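Local coordinates for protein KLLA0E08119p (Kluyveromyces lactis, PDB 3VA7) that probably carboxylates urea with ATP, bicarbonate and biotin, being the urea carboxylase part of a larger enzyme that also probably hydrolyses the product, at residues Val44-Thr49 and Ala106-Tyr111; His236-Met241 and Gln323-Ile328; Gln240-Gly245 and Pro350-Thr355; Asp425-Leu430 and Lys456-Ala461. All blocks are in the same frame, centred on the assembly; numbering follows the deposited sequence.

Interaction 1. Residues Val44-Thr49 and Ala106-Tyr111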
loop_
_atom_site.group_PDB
_atom_site.type_symbol
_atom_site.label_atom_id
_atom_site.label_comp_id
_atom_site.label_asym_id
_atom_site.label_seq_id
_atom_site.Cartn_x
_atom_site.Cartn_y
_atom_site.Cartn_z
ATOM N N VAL A 44 10.626 13.956 -21.016
ATOM C CA VAL A 44 9.681 13.113 -21.669
ATOM C C VAL A 44 9.076 13.837 -22.883
ATOM O O VAL A 44 8.886 13.219 -23.954
ATOM C CB VAL A 44 8.563 12.637 -20.706
ATOM C CG1 VAL A 44 7.463 11.922 -21.481
ATOM C CG2 VAL A 44 9.124 11.712 -19.605
ATOM N N ARG A 45 8.775 15.126 -22.748
ATOM C CA ARG A 45 8.145 15.810 -23.859
ATOM C C ARG A 45 9.125 16.034 -25.038
ATOM O O ARG A 45 8.704 15.925 -26.198
ATOM C CB ARG A 45 7.453 17.110 -23.406
ATOM C CG ARG A 45 6.850 17.947 -24.578
ATOM C CD ARG A 45 7.642 19.189 -24.795
ATOM N NE ARG A 45 7.332 19.956 -25.995
ATOM C CZ ARG A 45 7.529 19.533 -27.245
ATOM N NH1 ARG A 45 8.015 18.326 -27.494
ATOM N NH2 ARG A 45 7.267 20.346 -28.264
ATOM N N ILE A 46 10.406 16.302 -24.756
ATOM C CA ILE A 46 11.375 16.561 -25.804
ATOM C C ILE A 46 11.532 15.258 -26.527
ATOM O O ILE A 46 11.550 15.213 -27.769
ATOM C CB ILE A 46 12.733 17.076 -25.232
ATOM C CG1 ILE A 46 12.652 18.563 -24.915
ATOM C CG2 ILE A 46 13.915 16.812 -26.144
ATOM C CD1 ILE A 46 13.684 19.044 -23.827
ATOM N N MET A 47 11.592 14.173 -25.779
ATOM C CA MET A 47 11.705 12.841 -26.431
ATOM C C MET A 47 10.567 12.432 -27.368
ATOM O O MET A 47 10.816 11.695 -28.318
ATOM C CB MET A 47 11.951 11.736 -25.407
ATOM C CG MET A 47 13.291 11.933 -24.682
ATOM S SD MET A 47 13.516 10.796 -23.308
ATOM C CE MET A 47 15.023 11.506 -22.602
ATOM N N LYS A 48 9.330 12.895 -27.126
ATOM C CA LYS A 48 8.248 12.516 -28.043
ATOM C C LYS A 48 8.538 13.124 -29.396
ATOM O O LYS A 48 8.331 12.473 -30.430
ATOM C CB LYS A 48 6.877 13.031 -27.615
ATOM C CG LYS A 48 6.303 12.400 -26.406
ATOM C CD LYS A 48 4.761 12.451 -26.446
ATOM C CE LYS A 48 4.152 13.498 -27.450
ATOM N NZ LYS A 48 2.717 13.153 -27.879
ATOM N N THR A 49 9.026 14.364 -29.383
ATOM C CA THR A 49 9.248 15.044 -30.609
ATOM C C THR A 49 10.407 14.327 -31.268
ATOM O O THR A 49 10.358 14.000 -32.476
ATOM C CB THR A 49 9.544 16.510 -30.361
ATOM O OG1 THR A 49 8.359 17.185 -29.894
ATOM C CG2 THR A 49 10.065 17.161 -31.608
ATOM N N ALA A 106 24.217 17.039 -30.489
ATOM C CA ALA A 106 23.572 18.223 -29.867
ATOM C C ALA A 106 23.067 17.922 -28.469
ATOM O O ALA A 106 22.780 16.757 -28.121
ATOM C CB ALA A 106 22.439 18.719 -30.719
ATOM N N ILE A 107 22.985 18.974 -27.663
ATOM C CA ILE A 107 22.369 18.903 -26.344
ATOM C C ILE A 107 21.227 19.902 -26.253
ATOM O O ILE A 107 21.375 21.077 -26.621
ATOM C CB ILE A 107 23.369 19.191 -25.225
ATOM C CG1 ILE A 107 24.543 18.212 -25.298
ATOM C CG2 ILE A 107 22.674 19.159 -23.868
ATOM C CD1 ILE A 107 25.770 18.704 -24.535
ATOM N N ILE A 108 20.070 19.418 -25.829
ATOM C CA ILE A 108 18.952 20.287 -25.651
ATOM C C ILE A 108 18.706 20.250 -24.158
ATOM O O ILE A 108 18.619 19.169 -23.564
ATOM C CB ILE A 108 17.741 19.906 -26.526
ATOM C CG1 ILE A 108 16.555 20.839 -26.264
ATOM C CG2 ILE A 108 17.347 18.479 -26.293
ATOM C CD1 ILE A 108 15.435 20.735 -27.271
ATOM N N PRO A 109 18.638 21.450 -23.540
ATOM C CA PRO A 109 18.711 21.604 -22.090
ATOM C C PRO A 109 17.392 21.636 -21.339
ATOM O O PRO A 109 17.398 21.432 -20.113
ATOM C CB PRO A 109 19.403 22.949 -21.937
ATOM C CG PRO A 109 18.965 23.713 -23.135
ATOM C CD PRO A 109 18.660 22.753 -24.238
ATOM N N GLY A 110 16.275 21.889 -22.025
ATOM C CA GLY A 110 15.013 22.138 -21.324
ATOM C C GLY A 110 14.983 23.540 -20.732
ATOM O O GLY A 110 15.379 24.526 -21.401
ATOM N N TYR A 111 14.455 23.596 -19.516
ATOM C CA TYR A 111 14.440 24.745 -18.601
ATOM C C TYR A 111 14.790 24.298 -17.183
ATOM O O TYR A 111 14.566 23.137 -16.830
ATOM C CB TYR A 111 13.068 25.402 -18.548
ATOM C CG TYR A 111 11.899 24.470 -18.722
ATOM C CD1 TYR A 111 11.509 23.574 -17.712
ATOM C CD2 TYR A 111 11.175 24.477 -19.899
ATOM C CE1 TYR A 111 10.427 22.702 -17.894
ATOM C CE2 TYR A 111 10.096 23.631 -20.086
ATOM C CZ TYR A 111 9.718 22.762 -19.084
ATOM O OH TYR A 111 8.608 21.961 -19.315
#
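I46 and I108 meet tip to tip, joining helix 40-53 to a face of the five-stranded parallel sheet in the Rossmann-like N-terminal part of the biotin carboxylase region. CG2 of I46 lies 3.8 Å from CG2 of I108. A second prong of the same isoleucine extends farther along the strand: I46 CD1 is 4.2 Å from I108 CG1 and also 4.2 Å from G110 CA, so one side chain spans the end of strand 106-108 and the turn that follows. The I46 torsion explains the division of labour. With chi1 at -80°, CG1 stands beside the backbone N and carries CD1 to the turn, whereas CG2 is left to face I108.

The next shell shows what surrounds the pair. I46 also touches I36 of strand 33-36, and I108 pairs through its backbone with L35 and A37, which places the contact over two adjacent strands. Helix 40-53 itself connects strand 33-36 to strand 56-61, making the covering layer of a beta-alpha-beta crossover. Helix 337-345 packs against both partners, V338 on I46 and M341 on I108, and thereby brings a later part of the chain onto this apolar junction.

One residue earlier on the helix, R45 forms salt bridges from NH2 to D336 and E330. Its orientation has a further constraint: R45 NH1 donates to T49 OG1 over 2.7 Å, nearly straight at 167°, with the hydroxyl oxygen just 4° out of the guanidinium plane.

Interaction 2. Residues His236-Met241 and Gln323-Ile328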
loop_
_atom_site.group_PDB
_atom_site.type_symbol
_atom_site.label_atom_id
_atom_site.label_comp_id
_atom_site.label_asym_id
_atom_site.label_seq_id
_atom_site.Cartn_x
_atom_site.Cartn_y
_atom_site.Cartn_z
ATOM N N HIS A 236 0.908 39.669 -15.895
ATOM C CA HIS A 236 2.171 39.145 -16.444
ATOM C C HIS A 236 1.868 38.615 -17.849
ATOM O O HIS A 236 1.268 37.535 -17.998
ATOM C CB HIS A 236 2.691 38.065 -15.510
ATOM C CG HIS A 236 3.936 37.376 -15.964
ATOM N ND1 HIS A 236 5.083 37.349 -15.191
ATOM C CD2 HIS A 236 4.197 36.608 -17.057
ATOM C CE1 HIS A 236 6.008 36.627 -15.807
ATOM N NE2 HIS A 236 5.495 36.164 -16.940
ATOM N N VAL A 237 2.206 39.396 -18.877
ATOM C CA VAL A 237 1.921 38.975 -20.231
ATOM C C VAL A 237 3.264 38.754 -20.860
ATOM O O VAL A 237 4.129 39.625 -20.788
ATOM C CB VAL A 237 1.130 39.994 -21.011
ATOM C CG1 VAL A 237 0.793 39.443 -22.371
ATOM C CG2 VAL A 237 -0.157 40.360 -20.270
ATOM N N GLU A 238 3.489 37.577 -21.429
ATOM C CA GLU A 238 4.781 37.314 -21.998
ATOM C C GLU A 238 4.606 36.954 -23.458
ATOM O O GLU A 238 3.521 36.496 -23.885
ATOM C CB GLU A 238 5.499 36.235 -21.197
ATOM C CG GLU A 238 4.846 34.834 -21.295
ATOM C CD GLU A 238 5.358 33.861 -20.251
ATOM O OE1 GLU A 238 6.038 34.270 -19.268
ATOM O OE2 GLU A 238 5.065 32.662 -20.418
ATOM N N ILE A 239 5.660 37.182 -24.232
ATOM C CA ILE A 239 5.637 36.855 -25.634
ATOM C C ILE A 239 6.589 35.718 -25.890
ATOM O O ILE A 239 7.731 35.740 -25.465
ATOM C CB ILE A 239 5.990 38.069 -26.520
ATOM C CG1 ILE A 239 4.958 39.193 -26.367
ATOM C CG2 ILE A 239 6.072 37.648 -28.033
ATOM C CD1 ILE A 239 3.776 39.037 -27.323
ATOM N N GLN A 240 6.112 34.700 -26.571
ATOM C CA GLN A 240 6.973 33.601 -26.975
ATOM C C GLN A 240 7.575 33.969 -28.306
ATOM O O GLN A 240 6.844 34.210 -29.285
ATOM C CB GLN A 240 6.161 32.319 -27.140
ATOM C CG GLN A 240 6.908 31.211 -27.810
ATOM C CD GLN A 240 7.931 30.582 -26.891
ATOM O OE1 GLN A 240 7.590 30.020 -25.844
ATOM N NE2 GLN A 240 9.189 30.708 -27.252
ATOM N N MET A 241 8.901 33.991 -28.365
ATOM C CA MET A 241 9.559 34.397 -29.574
ATOM C C MET A 241 10.520 33.326 -30.064
ATOM O O MET A 241 11.049 32.526 -29.283
ATOM C CB MET A 241 10.188 35.785 -29.361
ATOM C CG MET A 241 11.459 36.097 -30.110
ATOM S SD MET A 241 12.845 36.123 -28.963
ATOM C CE MET A 241 13.926 35.115 -29.975
ATOM N N GLN A 323 10.156 27.629 -22.071
ATOM C CA GLN A 323 9.493 27.760 -20.765
ATOM C C GLN A 323 8.474 26.653 -20.472
ATOM O O GLN A 323 7.863 26.089 -21.430
ATOM C CB GLN A 323 8.764 29.097 -20.682
ATOM C CG GLN A 323 9.616 30.308 -20.361
ATOM C CD GLN A 323 8.752 31.535 -20.346
ATOM O OE1 GLN A 323 8.142 31.846 -21.347
ATOM N NE2 GLN A 323 8.638 32.192 -19.221
ATOM N N VAL A 324 8.288 26.354 -19.171
ATOM C CA VAL A 324 7.318 25.364 -18.719
ATOM C C VAL A 324 5.938 25.504 -19.419
ATOM O O VAL A 324 5.447 24.544 -19.991
ATOM C CB VAL A 324 7.165 25.300 -17.163
ATOM C CG1 VAL A 324 6.132 24.184 -16.759
ATOM C CG2 VAL A 324 8.553 25.081 -16.413
ATOM N N GLU A 325 5.380 26.711 -19.482
ATOM C CA GLU A 325 4.050 26.930 -20.099
ATOM C C GLU A 325 3.955 26.869 -21.606
ATOM O O GLU A 325 2.865 27.165 -22.147
ATOM C CB GLU A 325 3.395 28.258 -19.646
ATOM C CG GLU A 325 4.229 29.481 -19.874
ATOM C CD GLU A 325 5.180 29.817 -18.711
ATOM O OE1 GLU A 325 5.678 28.898 -18.030
ATOM O OE2 GLU A 325 5.418 31.026 -18.462
ATOM N N HIS A 326 5.051 26.540 -22.288
ATOM C CA HIS A 326 5.080 26.571 -23.764
ATOM C C HIS A 326 3.967 25.755 -24.435
ATOM O O HIS A 326 3.575 26.068 -25.575
ATOM C CB HIS A 326 6.455 26.121 -24.330
ATOM C CG HIS A 326 6.645 24.630 -24.335
ATOM N ND1 HIS A 326 7.011 23.926 -23.205
ATOM C CD2 HIS A 326 6.493 23.710 -25.319
ATOM C CE1 HIS A 326 7.070 22.633 -23.493
ATOM N NE2 HIS A 326 6.758 22.473 -24.767
ATOM N N PRO A 327 3.471 24.696 -23.782
ATOM C CA PRO A 327 2.420 23.940 -24.508
ATOM C C PRO A 327 1.136 24.679 -24.828
ATOM O O PRO A 327 0.492 24.324 -25.801
ATOM C CB PRO A 327 2.105 22.772 -23.581
ATOM C CG PRO A 327 3.381 22.580 -22.698
ATOM C CD PRO A 327 3.897 24.010 -22.542
ATOM N N ILE A 328 0.759 25.725 -24.106
ATOM C CA ILE A 328 -0.511 26.371 -24.498
ATOM C C ILE A 328 -0.403 27.056 -25.869
ATOM O O ILE A 328 -1.329 26.977 -26.728
ATOM C CB ILE A 328 -1.102 27.296 -23.424
ATOM C CG1 ILE A 328 -0.157 28.434 -23.069
ATOM C CG2 ILE A 328 -1.448 26.494 -22.180
ATOM C CD1 ILE A 328 -0.786 29.444 -22.190
#
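E238 points from strand 235-244 toward two side chains, Q323 and E325, that approach it from the opposite direction on the turn leading into helix 326-333. The contact lies in the ATP-grasp part of the biotin carboxylase region and joins its antiparallel sheet to that turn. The two carboxylates are nearly coplanar, their planes 8° apart, and E238 OE2 lies 2.6 Å from E325 OE2. The amide of Q323 is turned more strongly, its plane 44° from that of the E238 carboxylate. Q323 NE2 makes a weak hydrogen bond of 3.3 Å to E238 OE1, while Q323 OE1 is directed to T301 OG1.

H236, two residues back on the strand, donates from NE2 to the same E238 OE1 over 3.0 Å. That oxygen lies in the imidazole plane, but the donor sits above the carboxylate plane. E325 reaches the group through a bend at chi2 (-88°), which folds its acid back toward the strand. Q323 O accepts from H326 N, which closes the type I turn, and also from H326 ND1, which holds the imidazole against it.

A glycerol, probably from the crystallisation liquor, hydrogen-bonds to E325 OE1 and V324 N and may mark a polar pocket. E238 is gripped by H236 and R255, and E325 by K265 and R367; this net of polar and basic groups is consistent with the active-site region of biotin carboxylases.

Interaction 3. Residues Gln240-Gly245 and Pro350-Thr355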
loop_
_atom_site.group_PDB
_atom_site.type_symbol
_atom_site.label_atom_id
_atom_site.label_comp_id
_atom_site.label_asym_id
_atom_site.label_seq_id
_atom_site.Cartn_x
_atom_site.Cartn_y
_atom_site.Cartn_z
ATOM N N GLN A 240 6.112 34.700 -26.571
ATOM C CA GLN A 240 6.973 33.601 -26.975
ATOM C C GLN A 240 7.575 33.969 -28.306
ATOM O O GLN A 240 6.844 34.210 -29.285
ATOM C CB GLN A 240 6.161 32.319 -27.140
ATOM C CG GLN A 240 6.908 31.211 -27.810
ATOM C CD GLN A 240 7.931 30.582 -26.891
ATOM O OE1 GLN A 240 7.590 30.020 -25.844
ATOM N NE2 GLN A 240 9.189 30.708 -27.252
ATOM N N MET A 241 8.901 33.991 -28.365
ATOM C CA MET A 241 9.559 34.397 -29.574
ATOM C C MET A 241 10.520 33.326 -30.064
ATOM O O MET A 241 11.049 32.526 -29.283
ATOM C CB MET A 241 10.188 35.785 -29.361
ATOM C CG MET A 241 11.459 36.097 -30.110
ATOM S SD MET A 241 12.845 36.123 -28.963
ATOM C CE MET A 241 13.926 35.115 -29.975
ATOM N N MET A 242 10.723 33.294 -31.367
ATOM C CA MET A 242 11.709 32.423 -31.974
ATOM C C MET A 242 12.745 33.283 -32.748
ATOM O O MET A 242 12.387 34.260 -33.434
ATOM C CB MET A 242 10.962 31.455 -32.882
ATOM C CG MET A 242 11.457 29.979 -32.934
ATOM S SD MET A 242 11.652 28.914 -31.458
ATOM C CE MET A 242 10.242 29.413 -30.499
ATOM N N GLY A 243 14.029 32.962 -32.589
ATOM C CA GLY A 243 15.096 33.652 -33.316
ATOM C C GLY A 243 15.953 32.670 -34.094
ATOM O O GLY A 243 16.150 31.531 -33.659
ATOM N N ASP A 244 16.482 33.078 -35.242
ATOM C CA ASP A 244 17.202 32.097 -36.046
ATOM C C ASP A 244 18.704 32.170 -35.843
ATOM O O ASP A 244 19.488 31.396 -36.446
ATOM C CB ASP A 244 16.846 32.246 -37.496
ATOM C CG ASP A 244 17.476 33.465 -38.119
ATOM O OD1 ASP A 244 18.137 34.257 -37.418
ATOM O OD2 ASP A 244 17.299 33.630 -39.323
ATOM N N GLY A 245 19.121 33.083 -34.982
ATOM C CA GLY A 245 20.525 33.184 -34.654
ATOM C C GLY A 245 21.278 34.037 -35.659
ATOM O O GLY A 245 22.514 34.098 -35.625
ATOM N N PRO A 350 13.170 27.237 -40.329
ATOM C CA PRO A 350 11.978 27.626 -41.128
ATOM C C PRO A 350 12.226 28.986 -41.737
ATOM O O PRO A 350 12.822 29.837 -41.104
ATOM C CB PRO A 350 10.879 27.799 -40.071
ATOM C CG PRO A 350 11.321 26.932 -38.923
ATOM C CD PRO A 350 12.840 26.931 -38.924
ATOM N N ASP A 351 11.761 29.217 -42.942
ATOM C CA ASP A 351 11.947 30.551 -43.519
ATOM C C ASP A 351 10.985 31.614 -42.884
ATOM O O ASP A 351 9.810 31.683 -43.228
ATOM C CB ASP A 351 11.897 30.375 -45.044
ATOM C CG ASP A 351 11.264 31.502 -45.770
ATOM O OD1 ASP A 351 11.467 32.671 -45.352
ATOM O OD2 ASP A 351 10.594 31.176 -46.798
ATOM N N PHE A 352 11.512 32.430 -41.961
ATOM C CA PHE A 352 10.684 33.310 -41.075
ATOM C C PHE A 352 9.775 34.333 -41.785
ATOM O O PHE A 352 8.654 34.569 -41.343
ATOM C CB PHE A 352 11.555 34.113 -40.093
ATOM C CG PHE A 352 12.016 33.366 -38.885
ATOM C CD1 PHE A 352 12.036 31.987 -38.840
ATOM C CD2 PHE A 352 12.487 34.058 -37.797
ATOM C CE1 PHE A 352 12.496 31.318 -37.741
ATOM C CE2 PHE A 352 12.942 33.383 -36.676
ATOM C CZ PHE A 352 12.946 32.009 -36.654
ATOM N N ASP A 353 10.265 34.961 -42.855
ATOM C CA ASP A 353 9.513 36.033 -43.518
ATOM C C ASP A 353 8.280 35.481 -44.232
ATOM O O ASP A 353 7.346 36.225 -44.597
ATOM C CB ASP A 353 10.397 36.784 -44.500
ATOM C CG ASP A 353 11.752 37.158 -43.914
ATOM O OD1 ASP A 353 11.806 37.814 -42.831
ATOM O OD2 ASP A 353 12.767 36.793 -44.564
ATOM N N ASN A 354 8.279 34.161 -44.397
ATOM C CA ASN A 354 7.226 33.471 -45.114
ATOM C C ASN A 354 6.428 32.520 -44.232
ATOM O O ASN A 354 5.706 31.655 -44.722
ATOM C CB ASN A 354 7.813 32.789 -46.367
ATOM C CG ASN A 354 8.289 33.823 -47.416
ATOM O OD1 ASN A 354 9.340 33.659 -48.045
ATOM N ND2 ASN A 354 7.515 34.905 -47.578
ATOM N N THR A 355 6.552 32.705 -42.922
ATOM C CA THR A 355 5.885 31.842 -41.980
ATOM C C THR A 355 4.652 32.599 -41.470
ATOM O O THR A 355 4.768 33.666 -40.885
ATOM C CB THR A 355 6.865 31.395 -40.864
ATOM O OG1 THR A 355 8.069 30.916 -41.471
ATOM C CG2 THR A 355 6.293 30.241 -40.012
HETATM O O HOH W 1 14.947 32.455 -40.984
#
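F352 supplies the apolar part of this contact within the biotin carboxylase region, its ring resting against the end of strand 235-244. CB of D244 lies over one ring face, 4.0 Å from F352 CZ, whereas CA of G243 sits at the ring edge, 4.0 Å from F352 CE2. M242 adds its CB, 4.3 Å from F352 CZ, and its carbonyl oxygen approaches CE2 obliquely. The ring thus touches three consecutive strand residues, meeting main-chain atoms of each as well as CB of M242 and D244.

The polar connections are indirect. A water donates to D244 OD2 at 3.1 Å and, more weakly, to P350 O at 3.4 Å, bridging the two segments beside the ring. The other carboxylate oxygen, D244 OD1, accepts from the backbone N of F246 and of K248; the first of these bonds forms an Asx turn at the bend toward strand 249-261.

Within residues 350-355, D351 O accepts from two sides. T355 OG1 donates to D351 O at 2.6 Å, and N354 N reaches the same oxygen from the opposite face of its carbonyl plane; together they brace the short 3-10 turn that carries F352.

I250 of strand 249-261 also touches F352, and W340 of helix 337-345 packs on M242, P350 and T355. The contact therefore lays the loop after that helix against the strand end and its hairpin partner.

Interaction 4. Residues Asp425-Leu430 and Lys456-Ala461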
loop_
_atom_site.group_PDB
_atom_site.type_symbol
_atom_site.label_atom_id
_atom_site.label_comp_id
_atom_site.label_asym_id
_atom_site.label_seq_id
_atom_site.Cartn_x
_atom_site.Cartn_y
_atom_site.Cartn_z
ATOM N N ASP A 425 -14.962 28.284 -23.341
ATOM C CA ASP A 425 -14.946 26.857 -23.665
ATOM C C ASP A 425 -13.760 26.145 -22.967
ATOM O O ASP A 425 -13.870 24.950 -22.548
ATOM C CB ASP A 425 -14.866 26.637 -25.168
ATOM C CG ASP A 425 -15.196 25.222 -25.556
ATOM O OD1 ASP A 425 -16.013 24.626 -24.811
ATOM O OD2 ASP A 425 -14.672 24.705 -26.582
ATOM N N ALA A 426 -12.649 26.891 -22.845
ATOM C CA ALA A 426 -11.387 26.391 -22.329
ATOM C C ALA A 426 -11.447 26.282 -20.826
ATOM O O ALA A 426 -10.862 25.326 -20.245
ATOM C CB ALA A 426 -10.282 27.322 -22.705
ATOM N N ILE A 427 -12.134 27.248 -20.197
ATOM C CA ILE A 427 -12.275 27.239 -18.749
ATOM C C ILE A 427 -13.137 26.052 -18.300
ATOM O O ILE A 427 -12.841 25.403 -17.298
ATOM C CB ILE A 427 -12.866 28.539 -18.228
ATOM C CG1 ILE A 427 -11.792 29.619 -18.224
ATOM C CG2 ILE A 427 -13.449 28.354 -16.804
ATOM C CD1 ILE A 427 -12.373 30.959 -18.185
ATOM N N MET A 428 -14.185 25.758 -19.067
ATOM C CA MET A 428 -15.021 24.634 -18.786
ATOM C C MET A 428 -14.210 23.382 -19.043
ATOM O O MET A 428 -14.207 22.475 -18.215
ATOM C CB MET A 428 -16.287 24.667 -19.632
ATOM C CG MET A 428 -17.366 25.586 -19.091
ATOM S SD MET A 428 -18.904 25.455 -20.107
ATOM C CE MET A 428 -18.496 26.468 -21.606
ATOM N N LYS A 429 -13.490 23.338 -20.156
ATOM C CA LYS A 429 -12.696 22.150 -20.443
ATOM C C LYS A 429 -11.714 21.866 -19.351
ATOM O O LYS A 429 -11.425 20.707 -19.075
ATOM C CB LYS A 429 -11.991 22.204 -21.792
ATOM C CG LYS A 429 -12.875 21.717 -22.917
ATOM C CD LYS A 429 -12.341 22.070 -24.246
ATOM C CE LYS A 429 -13.346 21.676 -25.230
ATOM N NZ LYS A 429 -12.708 21.561 -26.564
ATOM N N LEU A 430 -11.227 22.921 -18.722
ATOM C CA LEU A 430 -10.141 22.766 -17.813
ATOM C C LEU A 430 -10.703 22.202 -16.520
ATOM O O LEU A 430 -10.080 21.300 -15.888
ATOM C CB LEU A 430 -9.404 24.094 -17.585
ATOM C CG LEU A 430 -8.489 24.077 -16.375
ATOM C CD1 LEU A 430 -7.268 23.245 -16.725
ATOM C CD2 LEU A 430 -8.129 25.476 -15.909
ATOM N N LYS A 456 -15.048 32.472 -9.367
ATOM C CA LYS A 456 -15.720 33.536 -10.090
ATOM C C LYS A 456 -14.582 34.413 -10.635
ATOM O O LYS A 456 -14.578 34.778 -11.827
ATOM C CB LYS A 456 -16.666 34.299 -9.137
ATOM C CG LYS A 456 -17.552 35.428 -9.743
ATOM C CD LYS A 456 -18.882 34.881 -10.301
ATOM C CE LYS A 456 -20.093 35.732 -9.799
ATOM N NZ LYS A 456 -21.389 35.291 -10.426
ATOM N N MET A 457 -13.593 34.682 -9.772
ATOM C CA MET A 457 -12.378 35.384 -10.167
ATOM C C MET A 457 -11.867 34.911 -11.518
ATOM O O MET A 457 -11.934 35.644 -12.509
ATOM C CB MET A 457 -11.293 35.199 -9.119
ATOM C CG MET A 457 -9.983 35.966 -9.419
ATOM S SD MET A 457 -8.761 35.073 -10.403
ATOM C CE MET A 457 -8.308 33.711 -9.304
ATOM N N PHE A 458 -11.389 33.677 -11.580
ATOM C CA PHE A 458 -10.791 33.232 -12.808
ATOM C C PHE A 458 -11.721 33.445 -13.978
ATOM O O PHE A 458 -11.273 33.873 -15.015
ATOM C CB PHE A 458 -10.344 31.779 -12.735
ATOM C CG PHE A 458 -9.538 31.333 -13.925
ATOM C CD1 PHE A 458 -9.868 30.164 -14.603
ATOM C CD2 PHE A 458 -8.448 32.079 -14.367
ATOM C CE1 PHE A 458 -9.128 29.743 -15.684
ATOM C CE2 PHE A 458 -7.695 31.678 -15.453
ATOM C CZ PHE A 458 -8.027 30.518 -16.112
ATOM N N LYS A 459 -13.010 33.175 -13.815
ATOM C CA LYS A 459 -13.927 33.272 -14.951
ATOM C C LYS A 459 -14.130 34.701 -15.425
ATOM O O LYS A 459 -14.218 34.979 -16.621
ATOM C CB LYS A 459 -15.284 32.653 -14.649
ATOM C CG LYS A 459 -15.999 32.279 -15.919
ATOM C CD LYS A 459 -17.441 31.967 -15.667
ATOM C CE LYS A 459 -18.164 31.755 -16.990
ATOM N NZ LYS A 459 -18.122 33.023 -17.767
ATOM N N GLU A 460 -14.227 35.620 -14.480
ATOM C CA GLU A 460 -14.461 37.010 -14.854
ATOM C C GLU A 460 -13.160 37.654 -15.352
ATOM O O GLU A 460 -13.159 38.779 -15.874
ATOM C CB GLU A 460 -15.131 37.765 -13.696
ATOM C CG GLU A 460 -16.637 37.422 -13.576
ATOM C CD GLU A 460 -17.280 37.928 -12.268
ATOM O OE1 GLU A 460 -18.518 37.727 -12.113
ATOM O OE2 GLU A 460 -16.569 38.513 -11.395
ATOM N N ALA A 461 -12.070 36.886 -15.208
ATOM C CA ALA A 461 -10.749 37.250 -15.669
ATOM C C ALA A 461 -10.150 38.326 -14.781
ATOM O O ALA A 461 -9.215 38.996 -15.165
ATOM C CB ALA A 461 -10.773 37.669 -17.166
#
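A roughly antiparallel helix pair in the C-terminal part of the biotin carboxylase region meets through I427 and F458. The short axes of 425-430 and 456-460 run at 148° and approach to 11.1 Å, with I427 and K459 as the nearest CA pair.

The side chains of I427 and F458 run alongside one another with opposed directions, bringing I427 CG1 to 3.7 Å from F458 CE1. L430, one turn farther along the first helix, adds CD2 at 4.4 Å from the same F458 CE1. Both aliphatic groups approach the ring obliquely. The phenyl is directed away from its own backbone N, CG being anti to it (chi1 -172°), and thus extends across to the partner helix. I427 CD1 turns instead to the partner backbone, 4.3 Å from K459 CA.

Beneath the pair, I364 of strand 362-372 touches both L430 and F458, so the two helices share a sheet residue. R423 makes a cation-pi interaction with the F458 ring. At the solvent margin K459 adds its CG, 4.5 Å from I427 CD1, and its NZ hydrogen-bonds to OD1 of N424, immediately before segment 425-430.

Overall arrangement
From the N terminus, interaction 1 closes first, bringing strand 106-108 of the parallel sheet back to helix 40-53 on its face. Interactions 2 and 3 then start from the same strand, 235-244, sharing Q240 and M241. Interaction 2 closes at 323-328 and interaction 3 later at 350-355, so their spans overlap, with centres 16 Å apart. Interaction 4 follows in series, closing a shorter span between two helices beside the large antiparallel sheet. Interactions 1 and 2 touch directly: R45 NE and H326 NE2 probably hydrogen-bond, and Y111 packs on V324. Together the four tie successive parts of the biotin carboxylase region to one another.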